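Side-chain contact in dermonecrotic toxin (Pasteurella multocida, PDB 2EBF), which acts as an osteolytic, mitogenic toxin of atrophic rhinitis in pigs, the fragment here being its C-terminal region: residues Gly240-Ser245 and Gly249-Cys254. Residues are numbered along the deposited sequence; the frame is centred on the assembly and turned at random.
Sequences GLLRES and GMLSKC
Ser245 and Leu251 face each other across the turn that ends helix 234-248 and show how a helix can keep a buried serine while its own exit chain folds back over it. The serine hydroxyl turns inward to its helix: a chi1 of -65° swings OG away from the residue's own carbonyl and back along the helix, where Ser245 OG donates to Leu241 O at 2.6 Å, a bond tilted 26° from the carbonyl plane. Ser245 N reaches the same oxygen from the opposite face, so one residue grips Leu241 O twice.

The side of the hydroxyl turned toward the exit chain meets hydrocarbon. Leu251 CD1 lies 3.5 Å from Ser245 OG, and Leu251 CB packs against Ser245 CB. Beside this pair, the backbone ties the exit chain to the helix: Gly249, the first residue to leave helical angles and with a positive phi (174°), donates its N to Ser245 O at 2.7 Å.

One helical turn earlier, Leu242 reaches the far end of the returning chain. Its CD2 methyl rests 3.7 Å from Cys254 CB, where strand 254-257 begins, and touches Leu251 CD1 more loosely at 4.2 Å. Phe292 of helix 288-300 contacts both leucines, while Leu261 and Ile263 of strand 260-263 adjoin Leu242 and Cys254, joining helix, hairpin and neighbouring helix within the C2 family region.

The chemistry is thus divided: the apolar branches of Leu242, Leu251 and Cys254 pack between helix and returning chain, whereas the buried hydroxyl is satisfied by a carbonyl of its own helix, so Ser245 can sit against the CD1 methyl of Leu251 without requiring a polar partner from the returning chain.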
loop_
_atom_site.group_PDB
_atom_site.type_symbol
_atom_site.label_atom_id
_atom_site.label_comp_id
_atom_site.label_asym_id
_atom_site.label_seq_id
_atom_site.Cartn_x
_atom_site.Cartn_y
_atom_site.Cartn_z
ATOM N N GLY A 240 27.728 -26.476 17.421
ATOM C CA GLY A 240 27.047 -27.348 18.370
ATOM C C GLY A 240 25.597 -26.962 18.568
ATOM O O GLY A 240 24.711 -27.817 18.514
ATOM N N LEU A 241 25.357 -25.668 18.782
ATOM C CA LEU A 241 24.007 -25.133 18.983
ATOM C C LEU A 241 23.074 -25.480 17.826
ATOM O O LEU A 241 21.929 -25.870 18.043
ATOM C CB LEU A 241 24.049 -23.620 19.191
ATOM C CG LEU A 241 24.852 -23.096 20.383
ATOM C CD1 LEU A 241 25.286 -21.672 20.131
ATOM C CD2 LEU A 241 24.061 -23.184 21.671
ATOM N N LEU A 242 23.581 -25.356 16.602
ATOM C CA LEU A 242 22.807 -25.674 15.405
ATOM C C LEU A 242 22.550 -27.174 15.226
ATOM O O LEU A 242 21.403 -27.593 15.079
ATOM C CB LEU A 242 23.477 -25.092 14.154
ATOM C CG LEU A 242 23.696 -23.577 14.081
ATOM C CD1 LEU A 242 24.124 -23.199 12.675
ATOM C CD2 LEU A 242 22.451 -22.793 14.499
ATOM N N ARG A 243 23.616 -27.973 15.242
ATOM C CA ARG A 243 23.511 -29.430 15.096
ATOM C C ARG A 243 22.533 -30.032 16.109
ATOM O O ARG A 243 21.716 -30.895 15.765
ATOM C CB ARG A 243 24.895 -30.078 15.219
ATOM C CG ARG A 243 24.922 -31.591 15.022
ATOM C CD ARG A 243 26.277 -32.088 14.515
ATOM N NE ARG A 243 27.405 -31.649 15.341
ATOM C CZ ARG A 243 28.307 -30.740 14.971
ATOM N NH1 ARG A 243 28.233 -30.158 13.777
ATOM N NH2 ARG A 243 29.292 -30.412 15.797
ATOM N N GLU A 244 22.613 -29.559 17.350
ATOM C CA GLU A 244 21.735 -30.038 18.407
ATOM C C GLU A 244 20.306 -29.554 18.210
ATOM O O GLU A 244 19.354 -30.255 18.558
ATOM C CB GLU A 244 22.273 -29.649 19.787
ATOM C CG GLU A 244 23.582 -30.360 20.142
ATOM C CD GLU A 244 23.635 -30.860 21.577
ATOM O OE1 GLU A 244 22.563 -31.048 22.199
ATOM O OE2 GLU A 244 24.760 -31.087 22.076
ATOM N N SER A 245 20.160 -28.357 17.647
ATOM C CA SER A 245 18.853 -27.833 17.281
ATOM C C SER A 245 18.204 -28.706 16.209
ATOM O O SER A 245 17.142 -29.288 16.440
ATOM C CB SER A 245 18.976 -26.388 16.807
ATOM O OG SER A 245 19.397 -25.551 17.864
ATOM N N GLY A 249 14.581 -29.955 17.059
ATOM C CA GLY A 249 13.446 -29.266 16.447
ATOM C C GLY A 249 13.721 -27.839 16.008
ATOM O O GLY A 249 13.467 -27.485 14.852
ATOM N N MET A 250 14.243 -27.026 16.928
ATOM C CA MET A 250 14.454 -25.590 16.701
ATOM C C MET A 250 15.616 -25.283 15.737
ATOM O O MET A 250 16.409 -26.168 15.403
ATOM C CB MET A 250 14.669 -24.868 18.040
ATOM C CG MET A 250 13.583 -25.126 19.091
ATOM S SD MET A 250 12.154 -24.028 18.945
ATOM C CE MET A 250 12.624 -22.695 20.054
ATOM N N LEU A 251 15.687 -24.024 15.287
ATOM C CA LEU A 251 16.761 -23.508 14.412
ATOM C C LEU A 251 17.136 -24.419 13.236
ATOM O O LEU A 251 18.304 -24.515 12.858
ATOM C CB LEU A 251 18.011 -23.147 15.228
ATOM C CG LEU A 251 17.877 -22.234 16.451
ATOM C CD1 LEU A 251 19.217 -22.133 17.170
ATOM C CD2 LEU A 251 17.357 -20.850 16.076
ATOM N N SER A 252 16.131 -25.068 12.657
ATOM C CA SER A 252 16.329 -25.996 11.546
ATOM C C SER A 252 16.788 -25.315 10.258
ATOM O O SER A 252 17.416 -25.949 9.412
ATOM C CB SER A 252 15.058 -26.818 11.298
ATOM O OG SER A 252 13.879 -26.060 11.537
ATOM N N LYS A 253 16.473 -24.027 10.117
ATOM C CA LYS A 253 16.839 -23.251 8.927
ATOM C C LYS A 253 18.042 -22.342 9.208
ATOM O O LYS A 253 18.049 -21.160 8.864
ATOM C CB LYS A 253 15.641 -22.442 8.407
ATOM C CG LYS A 253 14.412 -23.277 8.071
ATOM C CD LYS A 253 13.190 -22.393 7.854
ATOM C CE LYS A 253 11.898 -23.208 7.895
ATOM N NZ LYS A 253 10.693 -22.331 7.867
ATOM N N CYS A 254 19.052 -22.912 9.854
ATOM C CA CYS A 254 20.319 -22.235 10.080
ATOM C C CYS A 254 21.435 -23.188 9.699
ATOM O O CYS A 254 21.454 -24.339 10.145
ATOM C CB CYS A 254 20.469 -21.828 11.543
ATOM S SG CYS A 254 19.222 -20.695 12.143
#